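Local atomic coordinates of beta-methylmalyl-CoA dehydratase (Chloroflexus aurantiacus, PDB entry 4E3E), a protein that catalyses the reversible dehydration of beta-methylmalyl-CoA to mesaconyl-CoA in the glyoxylate assimilation cycle. Residues T37-S42 and E215-Q220; P166-V171 and A309-T314; A229-H232 and V237-E240. One frame throughout, in Å; residues are numbered along the deposited sequence.

Interaction 1. Residues T37-S42 and E215-Q220; sequences TSLYGS and EAEHMQ
The flat amide of Gln220 meets Leu39 at its oxygen, where OE1 lies 3.9 Å from the CD2 methyl. A second flat group takes part: the peptide carbonyl of Glu217, whose O is 3.5 Å from the same Leu39 CD2. On the far side of helix 215-224 the His218 ring carries Glu215 O over one face, 3.4 Å above the plane and offset toward the rim, and its edge atom NE2 donates to Glu215 OE1 at 2.7 Å. That bond is moderately straight (157°) and comes to the anti side of the carboxylate, well out of its plane; His218 chi1, 76°, swings the ring back over the preceding turn to make it.

Across the contact Leu39 does most of the reaching. Its CG stands beside the backbone N (chi1 -72°) and CD2 then projects from the last turn of helix 30-40 between the Glu217 backbone and the extended Gln220 side chain. The Glu217 chain adds its CG, 4.3 Å from Leu39 CD2, while its carboxylate is held elsewhere, OE2 by His252 and OE1 by the backbone N of Glu214. The Gln220 amide is instead engaged by other chains: NE2 bonds Ser38 OG of the third subunit, and OE1 bonds the Gln220 NE2 of the second. The contact therefore sits where helices 30-40 and 215-224 meet neighbouring subunits.

A methyl set against two oxygens contributes van der Waals contact alone and probably helps keep solvent from them. The precise setting of Glu217 and Gln220 probably comes from His252, from the helix start at Glu214, from Ser38 of the third subunit and from the Gln220 amides of both neighbours.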
ATOM      1  N   THR A  37       6.353   4.726  -4.115  1.00 22.32           N
ATOM      2  CA  THR A  37       5.692   5.480  -5.198  1.00 23.05           C
ATOM      3  C   THR A  37       4.253   5.901  -4.818  1.00 22.92           C
ATOM      4  O   THR A  37       3.855   7.041  -5.062  1.00 24.57           O
ATOM      5  CB  THR A  37       5.677   4.695  -6.490  1.00 21.64           C
ATOM      6  OG1 THR A  37       7.031   4.387  -6.825  1.00 20.04           O
ATOM      7  CG2 THR A  37       5.015   5.493  -7.636  1.00 25.39           C
ATOM      8  N   SER A  38       3.493   4.987  -4.211  1.00 21.81           N
ATOM      9  CA  SER A  38       2.071   5.204  -3.942  1.00 20.56           C
ATOM     10  C   SER A  38       1.869   6.164  -2.778  1.00 22.25           C
ATOM     11  O   SER A  38       0.773   6.697  -2.562  1.00 23.46           O
ATOM     12  CB  SER A  38       1.378   3.857  -3.645  1.00 27.43           C
ATOM     13  OG  SER A  38       1.684   3.355  -2.331  1.00 20.21           O
ATOM     14  N   LEU A  39       2.926   6.364  -2.006  1.00 21.37           N
ATOM     15  CA  LEU A  39       2.836   7.200  -0.823  1.00 22.37           C
ATOM     16  C   LEU A  39       3.334   8.624  -1.111  1.00 23.21           C
ATOM     17  O   LEU A  39       2.849   9.588  -0.501  1.00 25.15           O
ATOM     18  CB  LEU A  39       3.606   6.550   0.333  1.00 20.31           C
ATOM     19  CG  LEU A  39       2.959   5.301   0.949  1.00 17.83           C
ATOM     20  CD1 LEU A  39       4.051   4.553   1.720  1.00 22.02           C
ATOM     21  CD2 LEU A  39       1.813   5.736   1.869  1.00 21.75           C
ATOM     22  N   TYR A  40       4.284   8.767  -2.048  1.00 22.46           N
ATOM     23  CA  TYR A  40       4.801  10.116  -2.336  1.00 24.11           C
ATOM     24  C   TYR A  40       4.569  10.610  -3.762  1.00 26.72           C
ATOM     25  O   TYR A  40       4.649  11.809  -4.016  1.00 24.17           O
ATOM     26  CB  TYR A  40       6.276  10.257  -1.928  1.00 20.60           C
ATOM     27  CG  TYR A  40       6.509   9.873  -0.482  1.00 22.66           C
ATOM     28  CD1 TYR A  40       6.208  10.764   0.551  1.00 22.46           C
ATOM     29  CD2 TYR A  40       6.986   8.605  -0.143  1.00 24.30           C
ATOM     30  CE1 TYR A  40       6.405  10.420   1.876  1.00 21.93           C
ATOM     31  CE2 TYR A  40       7.179   8.243   1.189  1.00 24.78           C
ATOM     32  CZ  TYR A  40       6.892   9.159   2.192  1.00 25.27           C
ATOM     33  OH  TYR A  40       7.071   8.816   3.515  1.00 25.63           O
ATOM     34  N   GLY A  41       4.286   9.696  -4.687  1.00 24.96           N
ATOM     35  CA  GLY A  41       4.048  10.075  -6.077  1.00 25.08           C
ATOM     36  C   GLY A  41       5.297  10.552  -6.809  1.00 28.36           C
ATOM     37  O   GLY A  41       5.193  11.310  -7.762  1.00 27.92           O
ATOM     38  N   SER A  42       6.483  10.105  -6.390  1.00 27.94           N
ATOM     39  CA  SER A  42       7.695  10.606  -7.012  1.00 26.06           C
ATOM     40  C   SER A  42       7.741  10.219  -8.499  1.00 28.64           C
ATOM     41  O   SER A  42       7.516   9.060  -8.861  1.00 29.17           O
ATOM     42  CB  SER A  42       8.948  10.122  -6.281  1.00 32.61           C
ATOM     43  OG  SER A  42      10.078  10.189  -7.135  1.00 32.99           O
ATOM     44  N   GLU A 215      -3.827  10.484   7.895  1.00 27.21           N
ATOM     45  CA  GLU A 215      -3.270   9.644   8.976  1.00 28.77           C
ATOM     46  C   GLU A 215      -2.758   8.296   8.465  1.00 27.54           C
ATOM     47  O   GLU A 215      -1.640   7.882   8.812  1.00 25.00           O
ATOM     48  CB  GLU A 215      -4.284   9.409  10.096  1.00 30.33           C
ATOM     49  CG  GLU A 215      -4.712  10.664  10.850  1.00 30.52           C
ATOM     50  CD  GLU A 215      -3.661  11.177  11.840  1.00 28.46           C
ATOM     51  OE1 GLU A 215      -2.514  10.647  11.911  1.00 28.77           O
ATOM     52  OE2 GLU A 215      -3.987  12.130  12.547  1.00 28.99           O
ATOM     53  N   ALA A 216      -3.574   7.623   7.643  1.00 25.79           N
ATOM     54  CA  ALA A 216      -3.250   6.285   7.156  1.00 27.97           C
ATOM     55  C   ALA A 216      -1.992   6.365   6.323  1.00 28.41           C
ATOM     56  O   ALA A 216      -1.207   5.417   6.273  1.00 28.26           O
ATOM     57  CB  ALA A 216      -4.387   5.707   6.324  1.00 28.50           C
ATOM     58  N   GLU A 217      -1.816   7.509   5.661  1.00 26.09           N
ATOM     59  CA  GLU A 217      -0.696   7.696   4.751  1.00 27.45           C
ATOM     60  C   GLU A 217       0.656   7.760   5.477  1.00 23.49           C
ATOM     61  O   GLU A 217       1.575   7.006   5.134  1.00 24.20           O
ATOM     62  CB  GLU A 217      -0.925   8.912   3.854  1.00 23.76           C
ATOM     63  CG  GLU A 217       0.295   9.512   3.168  1.00 24.53           C
ATOM     64  CD  GLU A 217       0.080  11.008   2.897  1.00 29.14           C
ATOM     65  OE1 GLU A 217      -1.093  11.432   2.732  1.00 31.31           O
ATOM     66  OE2 GLU A 217       1.075  11.771   2.862  1.00 25.61           O
ATOM     67  N   HIS A 218       0.783   8.629   6.475  1.00 24.35           N
ATOM     68  CA  HIS A 218       2.081   8.701   7.184  1.00 22.83           C
ATOM     69  C   HIS A 218       2.350   7.484   8.050  1.00 24.41           C
ATOM     70  O   HIS A 218       3.492   6.983   8.104  1.00 26.30           O
ATOM     71  CB  HIS A 218       2.247  10.021   7.915  1.00 22.96           C
ATOM     72  CG  HIS A 218       1.451  10.105   9.163  1.00 23.52           C
ATOM     73  ND1 HIS A 218       1.853   9.528  10.306  1.00 24.56           N
ATOM     74  CD2 HIS A 218       0.231  10.728   9.438  1.00 26.18           C
ATOM     75  CE1 HIS A 218       0.938   9.767  11.266  1.00 24.71           C
ATOM     76  NE2 HIS A 218      -0.058  10.480  10.723  1.00 26.32           N
HETATM   77  N   MSE A 219       1.297   6.907   8.625  1.00 21.06           N
HETATM   78  CA  MSE A 219       1.452   5.665   9.435  1.00 21.16           C
HETATM   79  C   MSE A 219       1.932   4.572   8.544  1.00 21.89           C
HETATM   80  O   MSE A 219       2.840   3.800   8.917  1.00 24.33           O
HETATM   81  CB  MSE A 219       0.157   5.222  10.131  1.00 20.11           C
HETATM   82  CG  MSE A 219      -0.169   6.227  11.238  1.00 25.74           C
HETATM   83 SE   MSE A 219      -1.882   5.630  12.017  1.00 40.62          SE
HETATM   84  CE  MSE A 219      -1.395   3.946  12.945  1.00 34.79           C
ATOM     85  N   GLN A 220       1.367   4.483   7.342  1.00 19.60           N
ATOM     86  CA  GLN A 220       1.794   3.413   6.425  1.00 18.23           C
ATOM     87  C   GLN A 220       3.263   3.529   5.967  1.00 20.95           C
ATOM     88  O   GLN A 220       3.962   2.508   5.842  1.00 22.07           O
ATOM     89  CB  GLN A 220       0.828   3.262   5.233  1.00 17.20           C
ATOM     90  CG  GLN A 220       1.254   2.176   4.212  1.00 20.15           C
ATOM     91  CD  GLN A 220       0.107   1.843   3.252  1.00 25.18           C
ATOM     92  OE1 GLN A 220      -0.547   2.744   2.739  1.00 25.84           O
ATOM     93  NE2 GLN A 220      -0.149   0.562   3.024  1.00 25.04           N
TER

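Interaction 2. Residues P166-V171 and A309-T314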
ATOM      1  N   PRO A 166      30.564  18.274   9.863  1.00 32.18           N
ATOM      2  CA  PRO A 166      30.830  18.841   8.545  1.00 31.55           C
ATOM      3  C   PRO A 166      29.653  19.693   8.073  1.00 30.07           C
ATOM      4  O   PRO A 166      28.510  19.350   8.337  1.00 30.61           O
ATOM      5  CB  PRO A 166      30.987  17.607   7.655  1.00 32.28           C
ATOM      6  CG  PRO A 166      30.240  16.521   8.360  1.00 30.34           C
ATOM      7  CD  PRO A 166      30.435  16.806   9.824  1.00 33.53           C
ATOM      8  N   ASP A 167      29.928  20.803   7.394  1.00 29.98           N
ATOM      9  CA  ASP A 167      28.852  21.645   6.870  1.00 30.60           C
ATOM     10  C   ASP A 167      28.133  20.956   5.701  1.00 29.37           C
ATOM     11  O   ASP A 167      26.940  21.160   5.484  1.00 29.88           O
ATOM     12  CB  ASP A 167      29.412  22.986   6.417  1.00 31.96           C
ATOM     13  CG  ASP A 167      28.362  23.881   5.798  1.00 30.31           C
ATOM     14  OD1 ASP A 167      27.562  24.492   6.538  1.00 37.04           O
ATOM     15  OD2 ASP A 167      28.344  23.977   4.564  1.00 33.30           O
ATOM     16  N   SER A 168      28.869  20.142   4.949  1.00 28.24           N
ATOM     17  CA  SER A 168      28.315  19.445   3.795  1.00 27.92           C
ATOM     18  C   SER A 168      29.194  18.236   3.524  1.00 29.72           C
ATOM     19  O   SER A 168      30.334  18.179   3.999  1.00 32.92           O
ATOM     20  CB  SER A 168      28.305  20.363   2.555  1.00 28.70           C
ATOM     21  OG  SER A 168      29.617  20.835   2.241  1.00 32.38           O
ATOM     22  N   VAL A 169      28.667  17.275   2.773  1.00 28.56           N
ATOM     23  CA  VAL A 169      29.487  16.194   2.234  1.00 28.87           C
ATOM     24  C   VAL A 169      30.305  16.784   1.081  1.00 29.48           C
ATOM     25  O   VAL A 169      29.723  17.322   0.143  1.00 29.89           O
ATOM     26  CB  VAL A 169      28.618  15.022   1.720  1.00 28.28           C
ATOM     27  CG1 VAL A 169      29.488  13.954   1.048  1.00 26.19           C
ATOM     28  CG2 VAL A 169      27.786  14.421   2.860  1.00 24.95           C
ATOM     29  N   PRO A 170      31.656  16.695   1.145  1.00 29.84           N
ATOM     30  CA  PRO A 170      32.479  17.259   0.062  1.00 32.56           C
ATOM     31  C   PRO A 170      32.193  16.605  -1.291  1.00 30.77           C
ATOM     32  O   PRO A 170      31.955  15.395  -1.364  1.00 28.28           O
ATOM     33  CB  PRO A 170      33.918  16.936   0.491  1.00 31.93           C
ATOM     34  CG  PRO A 170      33.844  16.721   1.961  1.00 30.91           C
ATOM     35  CD  PRO A 170      32.479  16.154   2.243  1.00 30.33           C
ATOM     36  N   VAL A 171      32.233  17.409  -2.348  1.00 30.47           N
ATOM     37  CA  VAL A 171      31.964  16.934  -3.698  1.00 31.82           C
ATOM     38  C   VAL A 171      32.917  15.778  -4.074  1.00 32.83           C
ATOM     39  O   VAL A 171      32.553  14.889  -4.849  1.00 32.73           O
ATOM     40  CB  VAL A 171      31.995  18.109  -4.718  1.00 38.30           C
ATOM     41  CG1 VAL A 171      33.417  18.570  -5.020  1.00 38.30           C
ATOM     42  CG2 VAL A 171      31.282  17.729  -6.001  1.00 40.97           C
ATOM     43  N   ALA A 309      26.994  18.494  -9.861  1.00 25.66           N
ATOM     44  CA  ALA A 309      26.265  18.548  -8.607  1.00 24.05           C
ATOM     45  C   ALA A 309      25.618  19.905  -8.393  1.00 23.97           C
ATOM     46  O   ALA A 309      26.157  20.938  -8.800  1.00 26.02           O
ATOM     47  CB  ALA A 309      27.182  18.220  -7.436  1.00 24.31           C
ATOM     48  N   LEU A 310      24.464  19.893  -7.745  1.00 23.63           N
ATOM     49  CA  LEU A 310      23.852  21.120  -7.243  1.00 23.50           C
ATOM     50  C   LEU A 310      23.585  20.940  -5.769  1.00 26.16           C
ATOM     51  O   LEU A 310      23.077  19.892  -5.337  1.00 26.18           O
ATOM     52  CB  LEU A 310      22.535  21.426  -7.954  1.00 26.19           C
ATOM     53  CG  LEU A 310      22.533  21.687  -9.466  1.00 29.38           C
ATOM     54  CD1 LEU A 310      21.096  21.688  -9.986  1.00 30.56           C
ATOM     55  CD2 LEU A 310      23.235  22.991  -9.827  1.00 28.43           C
ATOM     56  N   ARG A 311      23.955  21.947  -4.992  1.00 28.25           N
ATOM     57  CA  ARG A 311      23.592  21.971  -3.591  1.00 28.90           C
ATOM     58  C   ARG A 311      22.271  22.713  -3.527  1.00 29.46           C
ATOM     59  O   ARG A 311      22.171  23.852  -3.993  1.00 28.03           O
ATOM     60  CB  ARG A 311      24.656  22.652  -2.727  1.00 28.01           C
ATOM     61  CG  ARG A 311      24.336  22.587  -1.229  1.00 27.55           C
ATOM     62  CD  ARG A 311      25.411  23.242  -0.370  1.00 31.06           C
ATOM     63  NE  ARG A 311      25.141  23.051   1.061  1.00 28.42           N
ATOM     64  CZ  ARG A 311      26.010  23.308   2.039  1.00 27.32           C
ATOM     65  NH1 ARG A 311      27.226  23.773   1.762  1.00 27.16           N
ATOM     66  NH2 ARG A 311      25.669  23.098   3.302  1.00 31.98           N
ATOM     67  N   VAL A 312      21.256  22.049  -2.977  1.00 28.57           N
ATOM     68  CA  VAL A 312      19.891  22.555  -2.998  1.00 25.55           C
ATOM     69  C   VAL A 312      19.376  22.683  -1.576  1.00 26.27           C
ATOM     70  O   VAL A 312      19.617  21.801  -0.745  1.00 26.20           O
ATOM     71  CB  VAL A 312      18.965  21.607  -3.802  1.00 26.40           C
ATOM     72  CG1 VAL A 312      17.510  22.112  -3.837  1.00 23.07           C
ATOM     73  CG2 VAL A 312      19.502  21.387  -5.219  1.00 24.83           C
ATOM     74  N   ARG A 313      18.688  23.790  -1.298  1.00 23.88           N
ATOM     75  CA  ARG A 313      17.842  23.882  -0.119  1.00 27.01           C
ATOM     76  C   ARG A 313      16.393  23.751  -0.567  1.00 29.82           C
ATOM     77  O   ARG A 313      15.916  24.557  -1.374  1.00 28.17           O
ATOM     78  CB  ARG A 313      18.013  25.219   0.608  1.00 27.35           C
ATOM     79  CG  ARG A 313      17.178  25.313   1.886  1.00 29.97           C
ATOM     80  CD  ARG A 313      17.175  26.712   2.548  1.00 30.22           C
ATOM     81  NE  ARG A 313      18.523  27.270   2.696  1.00 32.97           N
ATOM     82  CZ  ARG A 313      19.455  26.827   3.542  1.00 34.74           C
ATOM     83  NH1 ARG A 313      19.216  25.804   4.363  1.00 33.69           N
ATOM     84  NH2 ARG A 313      20.649  27.411   3.558  1.00 40.61           N
ATOM     85  N   THR A 314      15.692  22.742  -0.053  1.00 23.57           N
ATOM     86  CA  THR A 314      14.244  22.691  -0.238  1.00 23.96           C
ATOM     87  C   THR A 314      13.571  22.988   1.088  1.00 24.37           C
ATOM     88  O   THR A 314      13.881  22.374   2.114  1.00 27.35           O
ATOM     89  CB  THR A 314      13.779  21.361  -0.823  1.00 23.93           C
ATOM     90  OG1 THR A 314      14.467  21.131  -2.077  1.00 25.49           O
ATOM     91  CG2 THR A 314      12.276  21.372  -1.059  1.00 24.23           C
TER
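Asp167 and Arg311 both leave their backbones with CG opposite the main-chain N (chi1 177° and -176°), and Arg311 stays extended as far as NE, so its guanidinium rises from strand 307-318 to the loop 166-171. There NH1 and NH2 both grip one oxygen, Asp167 OD2. The NH1 to OD2 bond is 3.0 Å long, nearly in line with the C-O bond of the acid; the NH2 to OD2 bond is 3.1 Å and comes from above the carboxylate plane. OD2 lies exactly in the guanidinium plane, whereas the two flat groups are turned 59° apart, giving an end-on salt bridge to a single atom rather than a parallel pairing of two oxygens.

The strongest polar partner of Arg311 is a second acid, Asp343 of the adjacent strand 338-349, which forms a salt bridge with NH2, so two carboxylates share the positive charge. Ser168 CB lies over one guanidinium face, toward its rim, 3.7 Å from Arg311 NH1, packing carbon against the flat cation. A leucine in place of Arg311 would probably leave Asp167 and Asp343 without their shared countercharge and Ser168 CB without the flat group it rests on. Farther along, Val171 CG2 meets Ala309 CB at a looser 4.4 Å, and both side chains also touch Ile301.

The loop follows strand 138-149 and leads toward helix 187-190. Ser168 and Val169 also touch strand 270-278, so this connection lies across the antiparallel sheet of a hot-dog fold, tied to strand 307-318 by a surface salt bridge.

Interaction 3. Residues A229-H232 and V237-E240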
ATOM      1  N   ALA A 229       8.534   4.908  16.487  1.00 27.04           N
ATOM      2  CA  ALA A 229       8.351   6.040  17.412  1.00 29.06           C
ATOM      3  C   ALA A 229       6.868   6.231  17.664  1.00 27.04           C
ATOM      4  O   ALA A 229       6.075   6.237  16.734  1.00 27.81           O
ATOM      5  CB  ALA A 229       9.006   7.334  16.892  1.00 28.83           C
ATOM      6  N   ARG A 230       6.514   6.400  18.927  1.00 29.22           N
ATOM      7  CA  ARG A 230       5.129   6.263  19.397  1.00 26.93           C
ATOM      8  C   ARG A 230       4.241   7.483  19.126  1.00 29.23           C
ATOM      9  O   ARG A 230       3.005   7.356  19.035  1.00 30.31           O
ATOM     10  CB  ARG A 230       5.128   5.871  20.885  1.00 33.58           C
ATOM     11  CG  ARG A 230       5.768   4.504  21.142  1.00 32.28           C
ATOM     12  CD  ARG A 230       6.322   4.287  22.551  1.00 34.28           C
ATOM     13  NE  ARG A 230       6.761   2.890  22.663  1.00 37.48           N
ATOM     14  CZ  ARG A 230       7.480   2.361  23.653  1.00 32.94           C
ATOM     15  NH1 ARG A 230       7.877   3.098  24.687  1.00 36.13           N
ATOM     16  NH2 ARG A 230       7.800   1.071  23.600  1.00 31.11           N
ATOM     17  N   VAL A 231       4.860   8.658  18.995  1.00 25.88           N
ATOM     18  CA  VAL A 231       4.125   9.879  18.623  1.00 26.98           C
ATOM     19  C   VAL A 231       3.429   9.764  17.253  1.00 26.05           C
ATOM     20  O   VAL A 231       2.483  10.492  16.991  1.00 25.11           O
ATOM     21  CB  VAL A 231       5.009  11.167  18.656  1.00 27.76           C
ATOM     22  CG1 VAL A 231       5.449  11.491  20.083  1.00 32.79           C
ATOM     23  CG2 VAL A 231       6.209  11.050  17.707  1.00 27.05           C
ATOM     24  N   HIS A 232       3.918   8.881  16.380  1.00 24.90           N
ATOM     25  CA  HIS A 232       3.302   8.693  15.065  1.00 24.06           C
ATOM     26  C   HIS A 232       2.035   7.859  15.088  1.00 29.15           C
ATOM     27  O   HIS A 232       1.191   7.971  14.185  1.00 26.16           O
ATOM     28  CB  HIS A 232       4.290   8.053  14.085  1.00 23.29           C
ATOM     29  CG  HIS A 232       5.651   8.724  14.054  1.00 26.88           C
ATOM     30  ND1 HIS A 232       5.804  10.067  14.097  1.00 25.24           N
ATOM     31  CD2 HIS A 232       6.945   8.180  13.946  1.00 26.36           C
ATOM     32  CE1 HIS A 232       7.122  10.372  14.053  1.00 25.27           C
ATOM     33  NE2 HIS A 232       7.819   9.214  13.941  1.00 23.66           N
ATOM     34  N   VAL A 237      -2.789   8.111  23.353  1.00 27.01           N
ATOM     35  CA  VAL A 237      -1.813   8.901  24.120  1.00 28.65           C
ATOM     36  C   VAL A 237      -1.683  10.320  23.582  1.00 27.94           C
ATOM     37  O   VAL A 237      -1.758  11.294  24.347  1.00 31.88           O
ATOM     38  CB  VAL A 237      -0.425   8.224  24.152  1.00 28.09           C
ATOM     39  CG1 VAL A 237       0.638   9.174  24.715  1.00 24.52           C
ATOM     40  CG2 VAL A 237      -0.499   6.942  24.987  1.00 26.13           C
ATOM     41  N   GLU A 238      -1.503  10.443  22.268  1.00 26.70           N
ATOM     42  CA  GLU A 238      -1.187  11.743  21.683  1.00 30.19           C
ATOM     43  C   GLU A 238      -2.325  12.730  21.821  1.00 33.91           C
ATOM     44  O   GLU A 238      -2.083  13.940  21.862  1.00 38.32           O
ATOM     45  CB  GLU A 238      -0.701  11.638  20.232  1.00 30.65           C
ATOM     46  CG  GLU A 238       0.699  11.058  20.117  1.00 32.59           C
ATOM     47  CD  GLU A 238       1.659  11.652  21.146  1.00 34.59           C
ATOM     48  OE1 GLU A 238       1.763  12.889  21.248  1.00 33.77           O
ATOM     49  OE2 GLU A 238       2.307  10.877  21.867  1.00 30.52           O
ATOM     50  N   ARG A 239      -3.530  12.227  21.942  1.00 32.11           N
ATOM     51  CA  ARG A 239      -4.704  13.058  22.072  1.00 33.70           C
ATOM     52  C   ARG A 239      -4.657  13.818  23.365  1.00 37.65           C
ATOM     53  O   ARG A 239      -5.239  14.867  23.479  1.00 44.81           O
ATOM     54  CB  ARG A 239      -5.992  12.267  21.879  1.00 35.99           C
ATOM     55  CG  ARG A 239      -6.939  12.249  23.039  1.00 42.39           C
ATOM     56  CD  ARG A 239      -7.832  11.028  23.025  1.00 51.37           C
ATOM     57  NE  ARG A 239      -8.754  11.027  21.914  1.00 67.88           N
ATOM     58  CZ  ARG A 239      -9.174   9.938  21.286  1.00 54.88           C
ATOM     59  NH1 ARG A 239     -10.005  10.066  20.280  1.00 74.09           N
ATOM     60  NH2 ARG A 239      -8.760   8.734  21.654  1.00 42.96           N
ATOM     61  N   GLU A 240      -3.985  13.269  24.352  1.00 39.04           N
ATOM     62  CA  GLU A 240      -3.843  13.968  25.633  1.00 46.64           C
ATOM     63  C   GLU A 240      -2.668  14.936  25.591  1.00 46.95           C
ATOM     64  O   GLU A 240      -2.598  15.828  26.413  1.00 49.37           O
ATOM     65  CB  GLU A 240      -3.709  13.000  26.821  1.00 47.37           C
ATOM     66  CG  GLU A 240      -4.811  11.949  26.928  1.00 41.13           C
ATOM     67  CD  GLU A 240      -6.221  12.536  26.983  1.00 42.94           C
ATOM     68  OE1 GLU A 240      -6.432  13.579  27.652  1.00 49.15           O
ATOM     69  OE2 GLU A 240      -7.127  11.935  26.361  1.00 44.86           O
TER
HETATM   70  O   HOH W   1       2.363   8.228  21.712  1.00 48.94           O
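Val231 and Glu238 meet across a short loop-helix connection on the surface of the hot-dog fold, where the loop after helix 215-224 doubles back against the short helix 235-238. The contact combines van der Waals packing with a water bridge.

In the packing, Glu238 sets its CG and carboxylate against the CA, carbonyl O and CG1 of Val231. Its CG is 3.6 Å from Val231 O, and its carboxylate carbon CD is 3.9 Å from Val231 CG1. Glu238 is bent at chi2 (-44°), which folds the carboxylate back over the valine instead of letting it run out straight. Val231 is also held by backbone hydrogen bonding with Ile247, and its side chain touches that isoleucine too.

The polar part is indirect. One water donates to Glu238 OE2 and, by a weak bond, to Arg230 O, joining the acid to the loop's backbone. Arg230 spends its side chain elsewhere: NE forms a salt bridge with Asp209 of the third subunit, so the loop also borders a subunit interface. Val231 lies about 9 Å, side chain to side chain, from Ile85, a substrate-binding residue by similarity.

One carboxylate oxygen serves both kinds of contact: Glu238 OE2 accepts from the water at 2.7 Å and rests 3.7 Å from Val231 CG1.

Interaction 1 is buried; interactions 2 and 3 lie at the surface. Interactions 1 and 3 share a neighbourhood: helices 215-224 and 235-238 follow each other in the chain, His218 CE1 touches His232 O at 3.4 Å, and both contacts border the third subunit. Interaction 2 stands apart, its centre about 27 Å from that of interaction 1 and 34 Å from that of interaction 3, on the opposite side of the chain's centre, and no other subunit touches it. The chemistry follows place: helix against helix by a methyl in the interior, loop against strand by a direct ion pair, and loop against short helix through carbon packing and a water.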